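Local structure of glycosylation Associate Protein 2 (Streptococcus agalactiae serotype V, 6OYC) at residues G132-V137 with P256-N261; L172-N177 with L240-F245; Y185-L190 with N227-L232; I204-D209 with S234-S239. The protein probably acts with its partner proteins in the Gap123 complex of the accessory Sec system, which glycosylates and exports bacterial surface adhesins. All blocks are in the same frame, centred on the assembly; numbering follows the deposited sequence.

Contact 1: G132-V137 with P256-N261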
loop_
_atom_site.group_PDB
_atom_site.type_symbol
_atom_site.label_atom_id
_atom_site.label_comp_id
_atom_site.label_asym_id
_atom_site.label_seq_id
_atom_site.Cartn_x
_atom_site.Cartn_y
_atom_site.Cartn_z
ATOM N N GLY B 132 6.910 -5.026 3.952
ATOM C CA GLY B 132 6.374 -4.913 5.293
ATOM C C GLY B 132 5.938 -6.277 5.765
ATOM O O GLY B 132 5.747 -7.197 4.963
ATOM N N GLU B 133 5.797 -6.409 7.082
ATOM C CA GLU B 133 5.232 -7.618 7.662
ATOM C C GLU B 133 4.763 -7.296 9.072
ATOM O O GLU B 133 5.035 -6.221 9.614
ATOM C CB GLU B 133 6.230 -8.784 7.638
ATOM C CG GLU B 133 7.345 -8.697 8.654
ATOM C CD GLU B 133 8.287 -9.907 8.585
ATOM O OE1 GLU B 133 8.648 -10.331 7.476
ATOM O OE2 GLU B 133 8.675 -10.436 9.641
ATOM N N LYS B 134 4.021 -8.234 9.642
ATOM C CA LYS B 134 3.356 -8.052 10.924
ATOM C C LYS B 134 3.969 -8.965 11.984
ATOM O O LYS B 134 4.305 -10.119 11.706
ATOM C CB LYS B 134 1.845 -8.336 10.803
ATOM C CG LYS B 134 1.038 -7.157 10.251
ATOM C CD LYS B 134 -0.262 -7.589 9.640
ATOM C CE LYS B 134 -0.056 -8.099 8.206
ATOM N NZ LYS B 134 -1.359 -8.486 7.609
ATOM N N LEU B 135 4.156 -8.421 13.185
ATOM C CA LEU B 135 4.354 -9.217 14.390
ATOM C C LEU B 135 2.974 -9.389 15.006
ATOM O O LEU B 135 2.376 -8.414 15.495
ATOM C CB LEU B 135 5.323 -8.529 15.350
ATOM C CG LEU B 135 6.798 -8.613 14.940
ATOM C CD1 LEU B 135 7.151 -7.588 13.840
ATOM C CD2 LEU B 135 7.687 -8.399 16.127
ATOM N N GLN B 136 2.449 -10.611 14.929
ATOM C CA GLN B 136 1.107 -10.931 15.398
ATOM C C GLN B 136 1.087 -11.110 16.921
ATOM O O GLN B 136 2.105 -11.433 17.546
ATOM C CB GLN B 136 0.596 -12.200 14.707
ATOM C CG GLN B 136 0.528 -12.111 13.174
ATOM C CD GLN B 136 -0.616 -11.212 12.686
ATOM O OE1 GLN B 136 -1.448 -10.749 13.470
ATOM N NE2 GLN B 136 -0.653 -10.968 11.392
ATOM N N VAL B 137 -0.106 -10.942 17.512
ATOM C CA VAL B 137 -0.234 -10.950 18.965
ATOM C C VAL B 137 0.157 -12.294 19.556
ATOM O O VAL B 137 0.370 -12.393 20.772
ATOM C CB VAL B 137 -1.664 -10.555 19.433
ATOM C CG1 VAL B 137 -1.958 -9.094 19.123
ATOM C CG2 VAL B 137 -2.738 -11.472 18.849
ATOM N N PRO B 256 -2.141 -6.339 15.272
ATOM C CA PRO B 256 -0.808 -6.562 14.714
ATOM C C PRO B 256 0.098 -5.360 14.931
ATOM O O PRO B 256 -0.338 -4.206 14.920
ATOM C CB PRO B 256 -1.076 -6.777 13.216
ATOM C CG PRO B 256 -2.546 -7.061 13.109
ATOM C CD PRO B 256 -3.182 -6.316 14.232
ATOM N N LEU B 257 1.385 -5.646 15.114
ATOM C CA LEU B 257 2.431 -4.635 15.042
ATOM C C LEU B 257 3.060 -4.730 13.655
ATOM O O LEU B 257 3.684 -5.743 13.321
ATOM C CB LEU B 257 3.471 -4.842 16.149
ATOM C CG LEU B 257 4.811 -4.129 15.965
ATOM C CD1 LEU B 257 4.602 -2.616 16.023
ATOM C CD2 LEU B 257 5.826 -4.568 17.031
ATOM N N HIS B 258 2.886 -3.683 12.848
ATOM C CA HIS B 258 3.430 -3.626 11.497
ATOM C C HIS B 258 4.836 -3.068 11.530
ATOM O O HIS B 258 5.106 -2.087 12.233
ATOM C CB HIS B 258 2.587 -2.731 10.587
ATOM C CG HIS B 258 1.161 -3.150 10.473
ATOM N ND1 HIS B 258 0.693 -3.898 9.416
ATOM C CD2 HIS B 258 0.091 -2.905 11.266
ATOM C CE1 HIS B 258 -0.603 -4.104 9.566
ATOM N NE2 HIS B 258 -0.994 -3.507 10.677
ATOM N N ARG B 259 5.709 -3.638 10.700
ATOM C CA ARG B 259 7.016 -3.043 10.452
ATOM C C ARG B 259 7.270 -2.992 8.953
ATOM O O ARG B 259 6.994 -3.959 8.240
ATOM C CB ARG B 259 8.124 -3.818 11.174
ATOM C CG ARG B 259 8.349 -5.246 10.681
ATOM C CD ARG B 259 9.573 -5.253 9.809
ATOM N NE ARG B 259 10.027 -6.602 9.529
ATOM C CZ ARG B 259 10.930 -6.903 8.602
ATOM N NH1 ARG B 259 11.477 -5.941 7.863
ATOM N NH2 ARG B 259 11.290 -8.159 8.419
ATOM N N ARG B 260 7.787 -1.858 8.470
ATOM C CA ARG B 260 7.872 -1.580 7.038
ATOM C C ARG B 260 9.196 -0.916 6.690
ATOM O O ARG B 260 9.764 -0.158 7.488
ATOM C CB ARG B 260 6.709 -0.669 6.571
ATOM C CG ARG B 260 5.342 -1.326 6.693
ATOM C CD ARG B 260 4.166 -0.336 6.620
ATOM N NE ARG B 260 2.916 -1.022 6.946
ATOM C CZ ARG B 260 1.900 -0.453 7.581
ATOM N NH1 ARG B 260 1.977 0.821 7.942
ATOM N NH2 ARG B 260 0.802 -1.151 7.836
ATOM N N ASN B 261 9.685 -1.197 5.480
ATOM C CA ASN B 261 10.736 -0.362 4.902
ATOM C C ASN B 261 10.128 1.007 4.600
ATOM O O ASN B 261 9.184 1.109 3.808
ATOM C CB ASN B 261 11.309 -0.983 3.632
ATOM C CG ASN B 261 12.027 -2.322 3.867
ATOM O OD1 ASN B 261 12.129 -2.828 4.999
ATOM N ND2 ASN B 261 12.516 -2.908 2.778
HETATM O O HOH W 1 9.714 -8.778 11.273
#
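Glu-133 and Arg-259 face each other in an antiparallel strand pairing, largely buried, that joins the short strand 132-135 to the long strand 251-262. The segment axes come within 4.5 Å at 152°, and two pairs of reciprocal backbone bonds fix the register. Glu-133 exchanges N-H and carbonyl with Arg-259; the tighter bond of the pair runs from Arg-259 N to Glu-133 O, 2.9 Å. Leu-135 and Leu-257 repeat the exchange. On the face carrying these four residues, the carboxylate and guanidinium planes are turned 49° apart. Glu-133 OE1 lies 3.5 Å from Arg-259 NH2, well out of the guanidinium plane, so the salt bridge is one of charge without a directed N-H. A directed link comes from a water that donates to Glu-133 OE2 and accepts from Arg-259 NE at 2.8 Å, while Tyr-131 OH holds Glu-133 OE1. The other face is different: Lys-134 CG lies over one face of the His-258 ring, 3.4 Å from ND1. A bend at chi3 (-82°) then carries the lysine chain on toward the carbonyls of Pro-329 and Leu-331, which NZ bonds. Glu-308 binds His-258 ND1 and Glu-191 binds NE2, fixing the ring's rotation. Strand 185-195 bonds to the opposite edge of 251-262, through Phe-189 and Glu-187, while strand 168-180 covers the leucine-bearing face with Phe-174 and Ile-178, and strand 283-289 meets His-258 and Arg-260.

Contact 2: L172-N177 with L240-F245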
loop_
_atom_site.group_PDB
_atom_site.type_symbol
_atom_site.label_atom_id
_atom_site.label_comp_id
_atom_site.label_asym_id
_atom_site.label_seq_id
_atom_site.Cartn_x
_atom_site.Cartn_y
_atom_site.Cartn_z
ATOM N N LEU B 172 4.226 -6.428 28.872
ATOM C CA LEU B 172 4.453 -7.495 27.903
ATOM C C LEU B 172 5.641 -7.150 27.015
ATOM O O LEU B 172 5.999 -5.984 26.847
ATOM C CB LEU B 172 3.209 -7.736 27.038
ATOM C CG LEU B 172 2.749 -6.565 26.156
ATOM C CD1 LEU B 172 3.382 -6.636 24.767
ATOM C CD2 LEU B 172 1.227 -6.573 26.047
ATOM N N ASN B 173 6.218 -8.172 26.402
ATOM C CA ASN B 173 7.217 -7.956 25.373
ATOM C C ASN B 173 6.857 -8.770 24.142
ATOM O O ASN B 173 6.009 -9.669 24.184
ATOM C CB ASN B 173 8.618 -8.326 25.852
ATOM C CG ASN B 173 8.746 -9.806 26.180
ATOM O OD1 ASN B 173 8.460 -10.231 27.306
ATOM N ND2 ASN B 173 9.140 -10.602 25.189
ATOM N N PHE B 174 7.494 -8.415 23.024
ATOM C CA PHE B 174 7.476 -9.252 21.836
ATOM C C PHE B 174 8.667 -10.195 21.920
ATOM O O PHE B 174 9.776 -9.766 22.259
ATOM C CB PHE B 174 7.524 -8.406 20.559
ATOM C CG PHE B 174 6.212 -7.751 20.242
ATOM C CD1 PHE B 174 5.831 -6.578 20.888
ATOM C CD2 PHE B 174 5.337 -8.330 19.337
ATOM C CE1 PHE B 174 4.591 -5.980 20.618
ATOM C CE2 PHE B 174 4.106 -7.737 19.050
ATOM C CZ PHE B 174 3.730 -6.558 19.698
ATOM N N ALA B 175 8.422 -11.481 21.639
ATOM C CA ALA B 175 9.476 -12.488 21.757
ATOM C C ALA B 175 10.563 -12.337 20.694
ATOM O O ALA B 175 11.737 -12.639 20.967
ATOM C CB ALA B 175 8.874 -13.890 21.673
ATOM N N TYR B 176 10.213 -11.883 19.494
ATOM C CA TYR B 176 11.169 -11.884 18.391
ATOM C C TYR B 176 11.714 -10.493 18.100
ATOM O O TYR B 176 11.161 -9.475 18.518
ATOM C CB TYR B 176 10.537 -12.471 17.127
ATOM C CG TYR B 176 10.323 -13.947 17.281
ATOM C CD1 TYR B 176 11.362 -14.839 17.062
ATOM C CD2 TYR B 176 9.091 -14.451 17.697
ATOM C CE1 TYR B 176 11.174 -16.198 17.221
ATOM C CE2 TYR B 176 8.899 -15.808 17.858
ATOM C CZ TYR B 176 9.942 -16.680 17.627
ATOM O OH TYR B 176 9.748 -18.041 17.800
ATOM N N ASN B 177 12.812 -10.463 17.360
ATOM C CA ASN B 177 13.453 -9.207 17.011
ATOM C C ASN B 177 13.082 -8.792 15.597
ATOM O O ASN B 177 12.794 -9.625 14.732
ATOM C CB ASN B 177 14.968 -9.319 17.156
ATOM C CG ASN B 177 15.374 -9.674 18.583
ATOM O OD1 ASN B 177 15.934 -10.744 18.840
ATOM N ND2 ASN B 177 15.056 -8.785 19.523
ATOM N N LEU B 240 15.643 -5.027 16.596
ATOM C CA LEU B 240 14.884 -4.356 17.637
ATOM C C LEU B 240 14.286 -5.364 18.609
ATOM O O LEU B 240 13.754 -6.395 18.197
ATOM C CB LEU B 240 13.748 -3.535 17.038
ATOM C CG LEU B 240 14.107 -2.414 16.081
ATOM C CD1 LEU B 240 12.822 -1.683 15.671
ATOM C CD2 LEU B 240 15.130 -1.476 16.741
ATOM N N ALA B 241 14.352 -5.041 19.896
ATOM C CA ALA B 241 13.522 -5.670 20.916
ATOM C C ALA B 241 12.449 -4.684 21.358
ATOM O O ALA B 241 12.730 -3.496 21.554
ATOM C CB ALA B 241 14.357 -6.106 22.118
ATOM N N VAL B 242 11.216 -5.164 21.503
ATOM C CA VAL B 242 10.070 -4.295 21.752
ATOM C C VAL B 242 9.422 -4.717 23.054
ATOM O O VAL B 242 9.110 -5.902 23.228
ATOM C CB VAL B 242 9.050 -4.350 20.599
ATOM C CG1 VAL B 242 7.838 -3.475 20.917
ATOM C CG2 VAL B 242 9.702 -3.902 19.323
ATOM N N LYS B 243 9.253 -3.752 23.973
ATOM C CA LYS B 243 8.577 -3.926 25.256
ATOM C C LYS B 243 7.449 -2.904 25.380
ATOM O O LYS B 243 7.565 -1.775 24.902
ATOM C CB LYS B 243 9.551 -3.746 26.442
ATOM C CG LYS B 243 10.730 -4.708 26.445
ATOM C CD LYS B 243 12.001 -4.063 26.997
ATOM C CE LYS B 243 12.857 -3.436 25.889
ATOM N NZ LYS B 243 14.274 -3.240 26.358
ATOM N N LEU B 244 6.361 -3.288 26.032
ATOM C CA LEU B 244 5.256 -2.371 26.288
ATOM C C LEU B 244 5.067 -2.215 27.798
ATOM O O LEU B 244 5.076 -3.203 28.533
ATOM C CB LEU B 244 3.970 -2.856 25.610
ATOM C CG LEU B 244 2.686 -2.018 25.740
ATOM C CD1 LEU B 244 1.750 -2.318 24.629
ATOM C CD2 LEU B 244 1.968 -2.367 27.003
ATOM N N PHE B 245 4.950 -0.970 28.249
ATOM C CA PHE B 245 4.631 -0.613 29.624
ATOM C C PHE B 245 3.253 0.040 29.659
ATOM O O PHE B 245 2.789 0.602 28.660
ATOM C CB PHE B 245 5.660 0.364 30.214
ATOM C CG PHE B 245 7.039 -0.210 30.356
ATOM C CD1 PHE B 245 7.822 -0.463 29.251
ATOM C CD2 PHE B 245 7.571 -0.463 31.605
ATOM C CE1 PHE B 245 9.099 -0.998 29.398
ATOM C CE2 PHE B 245 8.847 -0.987 31.749
ATOM C CZ PHE B 245 9.602 -1.254 30.643
HETATM O O HOH W 2 11.042 -7.807 20.917
#
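Leu-172 and Leu-244 pair in the central part of a five-stranded antiparallel sheet, where strand 168-180 runs beside 238-247 with segment axes 161° apart. Leu-244 N donates to Leu-172 O at 2.8 Å, whereas the return bond from Leu-172 N is weak. Two residues on, Phe-174 N donates to Val-242 O at 3.0 Å. The regular pattern then gives way to an irregularity bridged by water: one molecule donates to both Phe-174 O and Tyr-176 O and accepts from Val-242 N at 2.7 Å, satisfying a backbone N-H that the displaced chain does not meet directly. Asn-177 closes the far side of this interruption. Its ND2 donates to Leu-240 O at 3.0 Å, keeping the acceptor in the plane of its own amide but approaching from above the carbonyl plane, 51° out of it. Asn-173 ND2 similarly comes down over the Phe-174 carbonyl, and Gln-141 OE1 gives the same nitrogen a second partner. On the apolar face, Phe-174 and Val-242 lie alongside each other, CD1 to CG1 3.7 Å. Leu-172 has CG between its backbone N and carbonyl carbon (chi1 62°), which brings CD1 within 3.9 Å of Leu-244 CB. Strand 140-142 flanks 168-180 on its other edge and strand 198-208 flanks 238-247, while Leu-254 and Leu-257 of strand 251-262 pack against the apolar face.

Contact 3: Y185-L190 with N227-L232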
loop_
_atom_site.group_PDB
_atom_site.type_symbol
_atom_site.label_atom_id
_atom_site.label_comp_id
_atom_site.label_asym_id
_atom_site.label_seq_id
_atom_site.Cartn_x
_atom_site.Cartn_y
_atom_site.Cartn_z
ATOM N N TYR B 185 14.568 4.160 6.336
ATOM C CA TYR B 185 13.779 4.341 7.543
ATOM C C TYR B 185 13.145 3.020 7.942
ATOM O O TYR B 185 12.790 2.193 7.091
ATOM C CB TYR B 185 12.696 5.393 7.331
ATOM C CG TYR B 185 13.249 6.756 7.058
ATOM C CD1 TYR B 185 13.585 7.149 5.759
ATOM C CD2 TYR B 185 13.478 7.643 8.098
ATOM C CE1 TYR B 185 14.119 8.409 5.509
ATOM C CE2 TYR B 185 14.016 8.894 7.868
ATOM C CZ TYR B 185 14.331 9.273 6.569
ATOM O OH TYR B 185 14.842 10.528 6.344
ATOM N N ASN B 186 13.023 2.814 9.249
ATOM C CA ASN B 186 12.390 1.622 9.797
ATOM C C ASN B 186 11.063 2.056 10.387
ATOM O O ASN B 186 11.028 2.761 11.401
ATOM C CB ASN B 186 13.276 0.951 10.838
ATOM C CG ASN B 186 14.599 0.515 10.254
ATOM O OD1 ASN B 186 14.720 -0.590 9.732
ATOM N ND2 ASN B 186 15.593 1.403 10.304
ATOM N N GLU B 187 9.980 1.651 9.733
ATOM C CA GLU B 187 8.650 2.040 10.130
ATOM C C GLU B 187 8.065 1.008 11.074
ATOM O O GLU B 187 8.198 -0.195 10.859
ATOM C CB GLU B 187 7.748 2.196 8.902
ATOM C CG GLU B 187 7.929 3.505 8.188
ATOM C CD GLU B 187 6.948 3.714 7.021
ATOM O OE1 GLU B 187 6.253 2.757 6.606
ATOM O OE2 GLU B 187 6.881 4.856 6.519
ATOM N N LEU B 188 7.395 1.488 12.104
ATOM C CA LEU B 188 6.605 0.662 12.994
ATOM C C LEU B 188 5.218 1.276 13.093
ATOM O O LEU B 188 5.090 2.502 13.122
ATOM C CB LEU B 188 7.252 0.590 14.392
ATOM C CG LEU B 188 8.697 0.084 14.400
ATOM C CD1 LEU B 188 9.369 0.333 15.743
ATOM C CD2 LEU B 188 8.727 -1.392 14.059
ATOM N N PHE B 189 4.186 0.431 13.174
ATOM C CA PHE B 189 2.851 0.920 13.519
ATOM C C PHE B 189 2.087 -0.150 14.288
ATOM O O PHE B 189 1.907 -1.268 13.798
ATOM C CB PHE B 189 2.053 1.337 12.276
ATOM C CG PHE B 189 0.651 1.721 12.594
ATOM C CD1 PHE B 189 0.398 2.820 13.404
ATOM C CD2 PHE B 189 -0.414 0.966 12.135
ATOM C CE1 PHE B 189 -0.886 3.174 13.740
ATOM C CE2 PHE B 189 -1.705 1.317 12.466
ATOM C CZ PHE B 189 -1.941 2.422 13.273
ATOM N N LEU B 190 1.609 0.202 15.470
ATOM C CA LEU B 190 0.916 -0.731 16.351
ATOM C C LEU B 190 -0.582 -0.430 16.314
ATOM O O LEU B 190 -1.018 0.623 16.786
ATOM C CB LEU B 190 1.456 -0.611 17.772
ATOM C CG LEU B 190 0.720 -1.367 18.861
ATOM C CD1 LEU B 190 1.006 -2.835 18.659
ATOM C CD2 LEU B 190 1.158 -0.898 20.272
ATOM N N ASN B 227 -0.511 6.135 18.329
ATOM C CA ASN B 227 -1.564 6.255 17.325
ATOM C C ASN B 227 -1.021 6.603 15.950
ATOM O O ASN B 227 -1.772 6.538 14.967
ATOM C CB ASN B 227 -2.578 7.331 17.737
ATOM C CG ASN B 227 -3.479 6.881 18.869
ATOM O OD1 ASN B 227 -3.769 5.693 19.023
ATOM N ND2 ASN B 227 -3.925 7.830 19.665
ATOM N N GLN B 228 0.247 6.986 15.867
ATOM C CA GLN B 228 0.858 7.456 14.639
ATOM C C GLN B 228 1.923 6.479 14.178
ATOM O O GLN B 228 2.460 5.684 14.951
ATOM C CB GLN B 228 1.489 8.847 14.830
ATOM C CG GLN B 228 0.498 9.940 15.216
ATOM C CD GLN B 228 -0.753 9.929 14.336
ATOM O OE1 GLN B 228 -0.691 9.612 13.141
ATOM N NE2 GLN B 228 -1.896 10.277 14.928
ATOM N N LEU B 229 2.228 6.564 12.891
ATOM C CA LEU B 229 3.402 5.899 12.358
ATOM C C LEU B 229 4.650 6.285 13.156
ATOM O O LEU B 229 4.832 7.436 13.562
ATOM C CB LEU B 229 3.553 6.277 10.885
ATOM C CG LEU B 229 4.124 5.201 9.976
ATOM C CD1 LEU B 229 3.172 4.004 9.906
ATOM C CD2 LEU B 229 4.353 5.798 8.596
ATOM N N ILE B 230 5.516 5.313 13.391
ATOM C CA ILE B 230 6.811 5.546 14.015
ATOM C C ILE B 230 7.875 5.318 12.957
ATOM O O ILE B 230 7.861 4.291 12.270
ATOM C CB ILE B 230 7.019 4.620 15.224
ATOM C CG1 ILE B 230 5.986 4.930 16.310
ATOM C CG2 ILE B 230 8.440 4.728 15.765
ATOM C CD1 ILE B 230 6.009 3.907 17.460
ATOM N N SER B 231 8.786 6.273 12.813
ATOM C CA SER B 231 9.777 6.221 11.745
ATOM C C SER B 231 11.154 6.385 12.366
ATOM O O SER B 231 11.510 7.481 12.816
ATOM C CB SER B 231 9.513 7.292 10.681
ATOM O OG SER B 231 10.494 7.237 9.662
ATOM N N LEU B 232 11.918 5.298 12.380
ATOM C CA LEU B 232 13.201 5.219 13.065
ATOM C C LEU B 232 14.332 5.113 12.061
ATOM O O LEU B 232 14.252 4.365 11.086
ATOM C CB LEU B 232 13.269 4.003 13.982
ATOM C CG LEU B 232 12.185 3.959 15.055
ATOM C CD1 LEU B 232 12.443 2.784 16.009
ATOM C CD2 LEU B 232 12.216 5.289 15.779
HETATM O O HOH W 3 9.441 6.316 7.111
HETATM O O HOH W 4 2.062 2.879 16.405
#
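Asn-186 and Leu-232 make the shortest polar link, Asn-186 N to Leu-232 O at 2.7 Å, with the donor in the carbonyl plane. The same oxygen takes a second, weak bond from Asn-186 ND2, whose amide is further fixed by Ser-181 N at OD1. Leu-232 N answers to Asn-186 O, and Leu-188 and Ile-230 repeat the reciprocal pair, Leu-188 N to Ile-230 O being 2.8 Å. A water couples the polar side chains of the Glu-187 and Ser-231 face, donating to Glu-187 OE2 at 3.0 Å and meeting Ser-231 OG at 2.9 Å. Beside it, Leu-229 CD2 lies 3.4 Å from Glu-187 OE2. The other methyl, Leu-229 CD1, rests 3.7 Å from Phe-189 CB. A chi1 of 175° swings the Phe-189 ring away from its own N-H, and the ring edge meets the Gln-228 carbonyl; Arg-275 adds a cation-pi contact. On the opposite face Leu-188 CD1 crosses to Leu-232 CD1 at 3.9 Å. These leucines and Ile-230 pack onto strands 168-180 and 215-222 of the second antiparallel sheet, consistent with the face-to-face apolar packing of a beta sandwich.

Contact 4: I204-D209 with S234-S239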
loop_
_atom_site.group_PDB
_atom_site.type_symbol
_atom_site.label_atom_id
_atom_site.label_comp_id
_atom_site.label_asym_id
_atom_site.label_seq_id
_atom_site.Cartn_x
_atom_site.Cartn_y
_atom_site.Cartn_z
ATOM N N ILE B 204 11.698 0.582 22.681
ATOM C CA ILE B 204 12.262 -0.052 21.504
ATOM C C ILE B 204 13.770 0.058 21.638
ATOM O O ILE B 204 14.301 1.173 21.706
ATOM C CB ILE B 204 11.758 0.622 20.211
ATOM C CG1 ILE B 204 10.236 0.555 20.173
ATOM C CG2 ILE B 204 12.354 -0.031 18.944
ATOM C CD1 ILE B 204 9.623 1.506 19.234
ATOM N N SER B 205 14.448 -1.092 21.693
ATOM C CA SER B 205 15.889 -1.181 21.930
ATOM C C SER B 205 16.604 -1.750 20.701
ATOM O O SER B 205 16.267 -2.845 20.226
ATOM C CB SER B 205 16.194 -2.061 23.158
ATOM O OG SER B 205 15.489 -1.648 24.325
ATOM N N LEU B 206 17.616 -1.033 20.218
ATOM C CA LEU B 206 18.382 -1.454 19.046
ATOM C C LEU B 206 19.604 -2.268 19.484
ATOM O O LEU B 206 20.572 -1.715 20.024
ATOM C CB LEU B 206 18.798 -0.239 18.228
ATOM C CG LEU B 206 19.681 -0.496 17.002
ATOM C CD1 LEU B 206 19.033 -1.514 16.061
ATOM C CD2 LEU B 206 19.951 0.839 16.289
ATOM N N ILE B 207 19.564 -3.577 19.241
ATOM C CA ILE B 207 20.681 -4.477 19.526
ATOM C C ILE B 207 21.611 -4.485 18.315
ATOM O O ILE B 207 21.184 -4.829 17.209
ATOM C CB ILE B 207 20.175 -5.900 19.852
ATOM C CG1 ILE B 207 19.233 -5.880 21.068
ATOM C CG2 ILE B 207 21.351 -6.875 20.083
ATOM C CD1 ILE B 207 18.021 -6.801 20.937
ATOM N N VAL B 208 22.881 -4.121 18.524
ATOM C CA VAL B 208 23.818 -3.983 17.406
ATOM C C VAL B 208 24.008 -5.312 16.706
ATOM O O VAL B 208 24.140 -6.366 17.345
ATOM C CB VAL B 208 25.185 -3.449 17.874
ATOM C CG1 VAL B 208 26.204 -3.479 16.717
ATOM C CG2 VAL B 208 25.046 -2.065 18.422
ATOM N N ASP B 209 24.063 -5.260 15.383
ATOM C CA ASP B 209 24.224 -6.465 14.590
ATOM C C ASP B 209 25.398 -7.313 15.065
ATOM O O ASP B 209 26.493 -6.803 15.301
ATOM C CB ASP B 209 24.421 -6.083 13.136
ATOM C CG ASP B 209 23.626 -6.941 12.231
ATOM O OD1 ASP B 209 23.692 -8.193 12.386
ATOM O OD2 ASP B 209 22.919 -6.351 11.382
ATOM N N SER B 234 18.774 5.123 11.919
ATOM C CA SER B 234 20.084 5.252 12.533
ATOM C C SER B 234 21.106 4.623 11.609
ATOM O O SER B 234 20.781 3.745 10.811
ATOM C CB SER B 234 20.144 4.571 13.914
ATOM O OG SER B 234 21.485 4.401 14.330
ATOM N N ASP B 235 22.352 5.054 11.730
ATOM C CA ASP B 235 23.363 4.439 10.886
ATOM C C ASP B 235 23.930 3.153 11.473
ATOM O O ASP B 235 24.782 2.524 10.838
ATOM C CB ASP B 235 24.473 5.431 10.572
ATOM C CG ASP B 235 23.974 6.614 9.720
ATOM O OD1 ASP B 235 24.558 7.717 9.825
ATOM O OD2 ASP B 235 23.009 6.427 8.933
ATOM N N ILE B 236 23.427 2.714 12.616
ATOM C CA ILE B 236 23.794 1.430 13.194
ATOM C C ILE B 236 22.821 0.372 12.702
ATOM O O ILE B 236 21.602 0.573 12.731
ATOM C CB ILE B 236 23.784 1.501 14.725
ATOM C CG1 ILE B 236 24.906 2.417 15.212
ATOM C CG2 ILE B 236 23.908 0.120 15.304
ATOM C CD1 ILE B 236 24.535 3.245 16.453
ATOM N N SER B 237 23.352 -0.749 12.251
ATOM C CA SER B 237 22.548 -1.879 11.819
ATOM C C SER B 237 22.396 -2.896 12.962
ATOM O O SER B 237 23.340 -3.143 13.725
ATOM C CB SER B 237 23.215 -2.518 10.600
ATOM O OG SER B 237 22.329 -3.383 9.930
ATOM N N GLY B 238 21.207 -3.485 13.078
ATOM C CA GLY B 238 20.968 -4.509 14.083
ATOM C C GLY B 238 19.557 -5.066 14.084
ATOM O O GLY B 238 18.975 -5.301 13.019
ATOM N N SER B 239 18.986 -5.288 15.270
ATOM C CA SER B 239 17.588 -5.679 15.344
ATOM C C SER B 239 16.970 -5.068 16.589
ATOM O O SER B 239 17.672 -4.627 17.508
ATOM C CB SER B 239 17.405 -7.201 15.339
ATOM O OG SER B 239 18.101 -7.819 16.399
HETATM O O HOH W 5 20.862 -7.814 16.448
#
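Ile-207 and Ser-239 form a hydrogen-bonded pair of an antiparallel sheet, at the place where strand 198-208 ends and strand 238-247 begins. Ile-207 N donates to Ser-239 O at 2.8 Å and Ser-239 N returns the bond to Ile-207 O. One further bond, Asp-209 N to Ser-237 O at 2.8 Å, carries the pairing beyond the last strand residue. Between these bonds sits Gly-238, whose CA comes 3.1 Å from Ile-207 O in a CA-H...O contact. Glycine permits this approach, since a CB here would point at the other segment and collide with Ile-207 O. Apolar packing forms on one side: Ile-236 CG2 is shared, meeting Val-208 CG2 at 4.0 Å and Leu-206 CD2 at 4.1 Å. The other methyl of Leu-206, CD1, lies against the Gly-238 and Ser-239 backbone. In the second shell, an ST turn positions Ile-236: Ser-234 OG accepts from Ile-236 N at 3.1 Å, nearly straight at 173°. Asp-235 in this turn forms a salt bridge to Lys-124 of helix 115-125, tying the turn to a helix outside the sheet. Phe-180 of strand 168-180 touches both Leu-206 and Ser-234, and strand 215-222 bonds to the far edge of 198-208. A water adds a bridge across the strand pair, donating to Ile-207 O, which already accepts from Ser-239 N, and lying 2.8 Å from Ser-239 OG.

How the contacts relate
All four contacts are antiparallel strand pairings, divided between two sheets that pack face to face. Contacts 1 and 3 lie one step apart in the same sheet: strand 185-195 pairs with 230-232 on one edge and with 251-262 on the other, through backbone bonds from Phe-189 to His-258 and Glu-187 to Arg-260. Contacts 2 and 4 share strand 238-247 and meet where Lys-243 NZ bonds Ser-205 OG. Between the sheets the links are apolar: Phe-174 lies on Leu-135 and Leu-257, and Leu-188 touches Leu-240 and Ile-204. Contact 1 is the most buried and the richest in charge. In the partly exposed contacts 2 to 4 no salt bridge joins the two segments; waters, amides and hydroxyls do much of the bridging, though charged Glu-187 and Asp-235 remain.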